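Lysozyme inhibitor LprI-like N-terminal domain-containing protein (Burkholderia thailandensis, PDB 6AR7) is of unknown function but carries LprI-like lysozyme-inhibitor sequence regions, which suggests, without establishing, a part in resisting lysozyme. Local coordinates at residues A[54-59]-A[120-125]; A[61-66]-A[127-132]; A[73-78]-A[143-148]. One frame throughout, in Å; residues are numbered along the deposited sequence.

Overall arrangement
All three contacts belong to an all-helical chain. Interactions 1 and 2 are successive parts of one interface, where helix 42-70 runs nearly parallel to helix 107-136; their centres lie about 10 Å apart, and the salt bridge from Glu59 to Arg129 links them. Each buries three of its six touching residues, with apolar groups between the helices and arginines at the margin, but interaction 1 centres on an indole and interaction 2 on small alanines and a leucine. Interaction 3 is smaller and nearer the surface, with one of four touching residues buried: the loop 143-148 lies against the start of helix 73-101 through methyl groups and a carboxylate. Interaction 3 touches neither of the others.

Interaction 1. Residues A[54-59]-A[120-125]; sequences QQWQGE and PVRERA
Trp56 and Arg122 lie side by side, and their pairing is chiefly a CH-pi contact. The Arg122 chain, extended from CG to NE with CG anti to the backbone N (chi1 -175°), runs over one face of the indole; its CG sits 3.8 Å from the centroid of the Trp56 five-membered ring. A long methylene chain suits this place because it covers an aromatic face while its charged end, with NE still beside Trp56 CZ2, continues to Asp27. The guanidinium plane is turned 80° from the indole plane, so the two flat groups do not stack.

Apolar packing fills the rest. Ala125 CB meets the six-membered part of the indole obliquely, 3.6 Å from Trp56 CE3, where a single methyl suits the close approach of the helices. Val121 CG1 reaches the neighbouring backbone, 3.4 Å from Gln57 N, and also touches Trp56 CB at 3.8 Å.

No hydrogen bond crosses between the segments. The polar ends find partners outside them: Trp56 NE1 donates to Asp27, which also forms a salt bridge with Arg122 NE, while Glu59 pairs with Arg129.

The axes of the two segments approach to 8.2 Å at an angle of 24°. Helix 25-34 supplies Ile26 against Trp56 and Glu59, helix 73-101 brings Trp86 to Gln57, and Arg124 turns toward helices 73-101 and 180-197.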
# COMPACT_ATOMS: atom_id res chain seq x y z
N GLN A 54 -2.69 -11.44 7.10
CA GLN A 54 -2.04 -12.64 6.57
C GLN A 54 -2.86 -13.26 5.45
O GLN A 54 -2.30 -13.74 4.45
CB GLN A 54 -1.84 -13.66 7.70
CG GLN A 54 -0.78 -13.29 8.72
CD GLN A 54 -0.82 -14.22 9.94
OE1 GLN A 54 -0.74 -15.44 9.80
NE2 GLN A 54 -0.96 -13.64 11.13
N GLN A 55 -4.19 -13.29 5.59
CA GLN A 55 -5.03 -13.83 4.53
C GLN A 55 -4.95 -12.97 3.28
O GLN A 55 -4.81 -13.50 2.17
CB GLN A 55 -6.46 -13.98 5.04
CG GLN A 55 -6.57 -15.11 6.08
CD GLN A 55 -7.85 -15.08 6.85
OE1 GLN A 55 -8.89 -14.71 6.33
NE2 GLN A 55 -7.79 -15.49 8.11
N TRP A 56 -4.95 -11.64 3.44
CA TRP A 56 -4.76 -10.77 2.28
C TRP A 56 -3.39 -11.00 1.63
O TRP A 56 -3.27 -10.89 0.41
CB TRP A 56 -4.92 -9.31 2.66
CG TRP A 56 -6.34 -8.92 2.72
CD1 TRP A 56 -7.05 -8.57 3.84
CD2 TRP A 56 -7.28 -8.92 1.63
NE1 TRP A 56 -8.37 -8.33 3.51
CE2 TRP A 56 -8.53 -8.53 2.16
CE3 TRP A 56 -7.18 -9.19 0.26
CZ2 TRP A 56 -9.66 -8.39 1.37
CZ3 TRP A 56 -8.30 -9.05 -0.52
CH2 TRP A 56 -9.53 -8.66 0.03
N GLN A 57 -2.36 -11.29 2.42
CA GLN A 57 -1.06 -11.55 1.83
C GLN A 57 -1.11 -12.83 0.98
O GLN A 57 -0.48 -12.92 -0.07
CB GLN A 57 0.00 -11.63 2.91
CG GLN A 57 1.41 -11.96 2.39
CD GLN A 57 1.91 -10.93 1.38
OE1 GLN A 57 1.94 -9.74 1.67
NE2 GLN A 57 2.31 -11.40 0.20
N GLY A 58 -1.89 -13.82 1.41
CA GLY A 58 -2.09 -14.98 0.56
C GLY A 58 -2.78 -14.62 -0.74
O GLY A 58 -2.47 -15.20 -1.79
N GLU A 59 -3.70 -13.66 -0.71
CA GLU A 59 -4.36 -13.26 -1.95
C GLU A 59 -3.43 -12.45 -2.84
O GLU A 59 -3.53 -12.52 -4.07
CB GLU A 59 -5.64 -12.48 -1.64
CG GLU A 59 -6.69 -13.36 -0.98
CD GLU A 59 -7.00 -14.60 -1.82
OE1 GLU A 59 -7.47 -14.43 -2.97
OE2 GLU A 59 -6.72 -15.73 -1.35
N PRO A 120 -2.40 -1.79 3.31
CA PRO A 120 -1.60 -1.86 2.08
C PRO A 120 -1.55 -3.25 1.49
O PRO A 120 -1.37 -3.38 0.27
CB PRO A 120 -0.20 -1.38 2.51
CG PRO A 120 -0.40 -0.66 3.79
CD PRO A 120 -1.61 -1.27 4.44
N VAL A 121 -1.64 -4.28 2.32
CA VAL A 121 -1.64 -5.64 1.82
C VAL A 121 -2.94 -5.91 1.09
O VAL A 121 -2.95 -6.38 -0.04
CB VAL A 121 -1.40 -6.64 2.96
CG1 VAL A 121 -1.30 -8.09 2.44
CG2 VAL A 121 -0.14 -6.26 3.71
N ARG A 122 -4.06 -5.55 1.73
CA ARG A 122 -5.36 -5.59 1.08
C ARG A 122 -5.33 -4.84 -0.25
O ARG A 122 -5.74 -5.37 -1.29
CB ARG A 122 -6.40 -5.01 2.03
CG ARG A 122 -7.80 -5.10 1.56
CD ARG A 122 -8.76 -4.76 2.71
NE ARG A 122 -10.13 -4.78 2.21
CZ ARG A 122 -10.69 -3.79 1.51
NH1 ARG A 122 -10.01 -2.68 1.24
NH2 ARG A 122 -11.94 -3.94 1.09
N GLU A 123 -4.82 -3.60 -0.23
CA GLU A 123 -4.75 -2.78 -1.45
C GLU A 123 -3.94 -3.47 -2.55
O GLU A 123 -4.35 -3.49 -3.71
CB GLU A 123 -4.17 -1.40 -1.13
CG GLU A 123 -5.17 -0.44 -0.49
CD GLU A 123 -4.54 0.76 0.24
OE1 GLU A 123 -3.31 0.95 0.19
OE2 GLU A 123 -5.29 1.53 0.88
N ARG A 124 -2.78 -4.02 -2.20
CA ARG A 124 -1.96 -4.67 -3.23
C ARG A 124 -2.70 -5.86 -3.83
O ARG A 124 -2.68 -6.06 -5.05
CB ARG A 124 -0.62 -5.09 -2.65
CG ARG A 124 0.34 -5.70 -3.68
CD ARG A 124 0.56 -4.79 -4.91
NE ARG A 124 1.61 -5.34 -5.75
CZ ARG A 124 1.96 -4.86 -6.94
NH1 ARG A 124 1.32 -3.81 -7.46
NH2 ARG A 124 2.93 -5.45 -7.63
N ALA A 125 -3.40 -6.63 -3.00
CA ALA A 125 -4.15 -7.78 -3.50
C ALA A 125 -5.21 -7.37 -4.51
O ALA A 125 -5.35 -8.00 -5.57
CB ALA A 125 -4.81 -8.52 -2.33

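Interaction 2. Residues A[61-66]-A[127-132]; sequences DAAYQR and ALRGAA
Ala63 packs against Leu128 and Arg129 where the two helices come close. Its methyl lies 3.7 Å from Leu128 CB and 3.9 Å from Arg129 CG, and it also meets the backbone of Arg129. A small residue suits this spot: the CA atoms of Ala63 and Arg129 are 5.3 Å apart, and the methyl of Ala63 fits between the backbones, whereas Arg129 sends its extended chain out to the margin. Leu128 continues the apolar surface toward Tyr64. With CG anti to its carbonyl carbon (chi1 -72°), it brings CD1 to within 4.1 Å of Tyr64 CB, while CD2 lies at the edge of the phenol ring, near its plane. In this leucine CB thus serves Ala63 and the fork reaches Tyr64, and beyond them the side chain meets Val60, Leu67 and Trp79.

Arg66 marks the looser, exposed side. Its chain bends at chi3 (-66°) and carries the guanidinium across to Ala132, whose methyl lies over one face, nearer the edge of the group than its middle; Arg66 NH1 is 3.8 Å from Ala132 CB. NH1 has its salt-bridge partner in Asp133, and Arg129 NH1 has one in Asp24. These carboxylates probably ease the proximity of two like charges, since Arg66 NH2 and Arg129 NE are 5.8 Å apart. Long arginines suit such a margin in two ways: Arg129 packs by its CG methylene, while Arg66 lays the guanidinium itself on a methyl.

No hydrogen bond joins the segments. Their axes approach to 8.4 Å at an angle of 25°: two helices of a helical bundle running nearly parallel, with helix 73-101 coming between them in the chain and small residues at the close approach.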
# COMPACT_ATOMS: atom_id res chain seq x y z
N ASP A 61 -0.22 -13.12 -3.12
CA ASP A 61 0.63 -14.11 -3.77
C ASP A 61 -0.14 -14.88 -4.84
O ASP A 61 0.42 -15.17 -5.91
CB ASP A 61 1.23 -15.04 -2.73
CG ASP A 61 2.21 -14.31 -1.81
OD1 ASP A 61 2.79 -13.31 -2.28
OD2 ASP A 61 2.41 -14.71 -0.65
N ALA A 62 -1.41 -15.19 -4.59
CA ALA A 62 -2.20 -15.94 -5.56
C ALA A 62 -2.57 -15.09 -6.76
O ALA A 62 -2.60 -15.59 -7.89
CB ALA A 62 -3.46 -16.49 -4.90
N ALA A 63 -2.97 -13.84 -6.52
CA ALA A 63 -3.30 -12.97 -7.64
C ALA A 63 -2.06 -12.69 -8.48
O ALA A 63 -2.12 -12.71 -9.71
CB ALA A 63 -3.95 -11.68 -7.15
N TYR A 64 -0.92 -12.49 -7.82
CA TYR A 64 0.33 -12.32 -8.56
C TYR A 64 0.64 -13.55 -9.41
O TYR A 64 1.12 -13.43 -10.55
CB TYR A 64 1.48 -12.03 -7.60
CG TYR A 64 2.85 -11.97 -8.24
CD1 TYR A 64 3.26 -10.85 -8.96
CD2 TYR A 64 3.74 -13.04 -8.15
CE1 TYR A 64 4.53 -10.79 -9.57
CE2 TYR A 64 5.01 -12.99 -8.75
CZ TYR A 64 5.39 -11.86 -9.46
OH TYR A 64 6.64 -11.80 -10.06
N GLN A 65 0.34 -14.75 -8.90
CA GLN A 65 0.64 -15.94 -9.68
C GLN A 65 -0.28 -16.07 -10.90
O GLN A 65 0.19 -16.37 -12.00
CB GLN A 65 0.57 -17.18 -8.80
CG GLN A 65 1.76 -17.34 -7.86
CD GLN A 65 3.10 -17.18 -8.58
OE1 GLN A 65 3.29 -17.67 -9.70
NE2 GLN A 65 4.06 -16.52 -7.92
N ARG A 66 -1.59 -15.84 -10.73
CA ARG A 66 -2.49 -15.80 -11.88
C ARG A 66 -2.01 -14.80 -12.92
O ARG A 66 -1.99 -15.09 -14.13
CB ARG A 66 -3.90 -15.44 -11.44
CG ARG A 66 -4.79 -16.58 -11.06
CD ARG A 66 -6.21 -16.14 -11.35
NE ARG A 66 -6.60 -15.05 -10.48
CZ ARG A 66 -7.36 -14.02 -10.85
NH1 ARG A 66 -7.79 -13.93 -12.11
NH2 ARG A 66 -7.67 -13.08 -9.97
N ALA A 127 -5.41 -4.68 -6.41
CA ALA A 127 -4.81 -4.20 -7.66
C ALA A 127 -4.35 -5.36 -8.53
O ALA A 127 -4.57 -5.36 -9.74
CB ALA A 127 -3.64 -3.27 -7.35
N LEU A 128 -3.68 -6.35 -7.92
CA LEU A 128 -3.25 -7.52 -8.67
C LEU A 128 -4.45 -8.27 -9.22
O LEU A 128 -4.44 -8.72 -10.38
CB LEU A 128 -2.40 -8.41 -7.77
CG LEU A 128 -1.01 -7.85 -7.45
CD1 LEU A 128 -0.41 -8.58 -6.31
CD2 LEU A 128 -0.12 -8.01 -8.67
N ARG A 129 -5.50 -8.40 -8.41
CA ARG A 129 -6.71 -9.09 -8.85
C ARG A 129 -7.33 -8.38 -10.03
O ARG A 129 -7.74 -9.02 -11.00
CB ARG A 129 -7.73 -9.15 -7.72
CG ARG A 129 -7.48 -10.18 -6.68
CD ARG A 129 -8.60 -10.04 -5.65
NE ARG A 129 -8.55 -11.05 -4.61
CZ ARG A 129 -9.44 -11.14 -3.63
NH1 ARG A 129 -10.44 -10.27 -3.59
NH2 ARG A 129 -9.36 -12.11 -2.73
N GLY A 130 -7.45 -7.05 -9.95
CA GLY A 130 -8.04 -6.30 -11.04
C GLY A 130 -7.29 -6.50 -12.35
O GLY A 130 -7.90 -6.68 -13.41
N ALA A 131 -5.96 -6.48 -12.29
CA ALA A 131 -5.17 -6.69 -13.50
C ALA A 131 -5.35 -8.11 -14.02
O ALA A 131 -5.60 -8.32 -15.21
CB ALA A 131 -3.69 -6.40 -13.24
N ALA A 132 -5.19 -9.11 -13.15
CA ALA A 132 -5.30 -10.49 -13.60
C ALA A 132 -6.67 -10.78 -14.18
O ALA A 132 -6.79 -11.54 -15.15
CB ALA A 132 -5.00 -11.44 -12.44

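Interaction 3. Residues A[73-78]-A[143-148]; sequences ADARRG and GAVHRV
Ala75 and Ala144 touch methyl to methyl, their CB atoms 3.5 Å apart, where the beginning of helix 73-101 meets the loop that follows helix 107-136. Beside them Val145 puts its CG2 branch against the helix, 3.6 Å from Ala75 N and 4.2 Å from Ala75 CB. The same methyl meets the carboxylate of Asp74, with Asp74 OD1 3.2 Å from Val145 CG2. The two side chains pass each other antiparallel, and this approach is close packing and not a hydrogen bond.

The Asp74 torsion, with CG between its own backbone N and carbonyl carbon (chi1 51°), goes with OD1 lying against Val145. Small alanines suit the line of closest approach, with 5.8 Å between the CA atoms of Ala75 and Ala144, and the single CG2 branch of the valine serves both Asp74 and the helix backbone.

Farther out, Tyr135 of helix 107-136 touches both alanines, and Leu200 lies against Val145. His146 NE2 bonds to the Val201 carbonyl, its backbone pairs with Pro199, and His146 ND1 donates to Arg147 O at 3.1 Å. That last bond is nearly straight at the hydrogen (176°), with the acceptor in the imidazole plane but the donor well above the carbonyl plane. Since both ring nitrogens face carbonyl oxygens, the imidazole is consistent with a doubly protonated, positively charged form.

Between the segments, then, methyls pack on methyls and Asp74 OD1 rests on a methyl without a bond from the loop, whereas the hydrogen bonds named here lie on the histidine side and help hold the loop.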
# COMPACT_ATOMS: atom_id res chain seq x y z
N ALA A 73 3.39 -10.80 -22.46
CA ALA A 73 4.79 -10.79 -22.02
C ALA A 73 5.23 -9.43 -21.50
O ALA A 73 5.92 -9.35 -20.47
CB ALA A 73 5.70 -11.23 -23.17
N ASP A 74 4.87 -8.35 -22.19
CA ASP A 74 5.29 -7.01 -21.76
C ASP A 74 4.70 -6.67 -20.39
O ASP A 74 5.43 -6.26 -19.48
CB ASP A 74 4.88 -5.97 -22.80
CG ASP A 74 3.41 -6.09 -23.20
OD1 ASP A 74 2.67 -5.08 -23.13
OD2 ASP A 74 2.98 -7.20 -23.59
N ALA A 75 3.40 -6.89 -20.22
CA ALA A 75 2.77 -6.61 -18.93
C ALA A 75 3.28 -7.54 -17.85
O ALA A 75 3.44 -7.13 -16.69
CB ALA A 75 1.26 -6.72 -19.07
N ARG A 76 3.56 -8.80 -18.21
CA ARG A 76 4.06 -9.74 -17.21
C ARG A 76 5.37 -9.23 -16.59
O ARG A 76 5.47 -9.09 -15.37
CB ARG A 76 4.25 -11.13 -17.82
CG ARG A 76 4.73 -12.15 -16.80
CD ARG A 76 5.05 -13.51 -17.41
NE ARG A 76 6.29 -13.47 -18.18
CZ ARG A 76 6.37 -13.63 -19.50
NH1 ARG A 76 5.27 -13.87 -20.21
NH2 ARG A 76 7.55 -13.57 -20.10
N ARG A 77 6.35 -8.90 -17.44
CA ARG A 77 7.62 -8.38 -16.94
C ARG A 77 7.42 -7.08 -16.18
O ARG A 77 8.08 -6.85 -15.16
CB ARG A 77 8.61 -8.17 -18.10
CG ARG A 77 9.09 -9.47 -18.72
CD ARG A 77 10.20 -9.23 -19.73
NE ARG A 77 9.69 -8.71 -20.99
CZ ARG A 77 9.25 -9.47 -21.99
NH1 ARG A 77 9.28 -10.79 -21.86
NH2 ARG A 77 8.80 -8.92 -23.10
N GLY A 78 6.52 -6.22 -16.67
CA GLY A 78 6.21 -4.99 -15.96
C GLY A 78 5.67 -5.24 -14.56
O GLY A 78 6.09 -4.61 -13.59
N GLY A 143 -3.00 -3.31 -25.07
CA GLY A 143 -2.73 -2.03 -24.43
C GLY A 143 -2.37 -2.14 -22.97
O GLY A 143 -2.51 -1.16 -22.22
N ALA A 144 -1.89 -3.31 -22.54
CA ALA A 144 -1.58 -3.53 -21.13
C ALA A 144 -0.49 -2.58 -20.64
O ALA A 144 -0.56 -2.06 -19.52
CB ALA A 144 -1.17 -4.98 -20.90
N VAL A 145 0.52 -2.34 -21.47
CA VAL A 145 1.61 -1.42 -21.16
C VAL A 145 1.45 -0.17 -22.03
O VAL A 145 1.29 -0.28 -23.25
CB VAL A 145 2.99 -2.06 -21.41
CG1 VAL A 145 4.10 -1.05 -21.20
CG2 VAL A 145 3.17 -3.28 -20.51
N HIS A 146 1.52 1.00 -21.40
CA HIS A 146 1.38 2.25 -22.12
C HIS A 146 2.52 3.19 -21.73
O HIS A 146 3.25 2.97 -20.76
CB HIS A 146 0.02 2.91 -21.85
CG HIS A 146 -0.27 3.13 -20.40
ND1 HIS A 146 0.32 4.15 -19.67
CD2 HIS A 146 -1.08 2.47 -19.53
CE1 HIS A 146 -0.12 4.10 -18.42
NE2 HIS A 146 -0.96 3.10 -18.31
N ARG A 147 2.68 4.25 -22.53
CA ARG A 147 3.73 5.23 -22.32
C ARG A 147 3.48 6.06 -21.06
O ARG A 147 2.34 6.29 -20.66
CB ARG A 147 3.87 6.14 -23.54
N VAL A 148 4.57 6.52 -20.46
CA VAL A 148 4.50 7.28 -19.22
C VAL A 148 4.50 8.77 -19.56
O VAL A 148 5.50 9.32 -20.03
CB VAL A 148 5.67 6.92 -18.30
CG1 VAL A 148 5.78 7.92 -17.17
CG2 VAL A 148 5.48 5.50 -17.75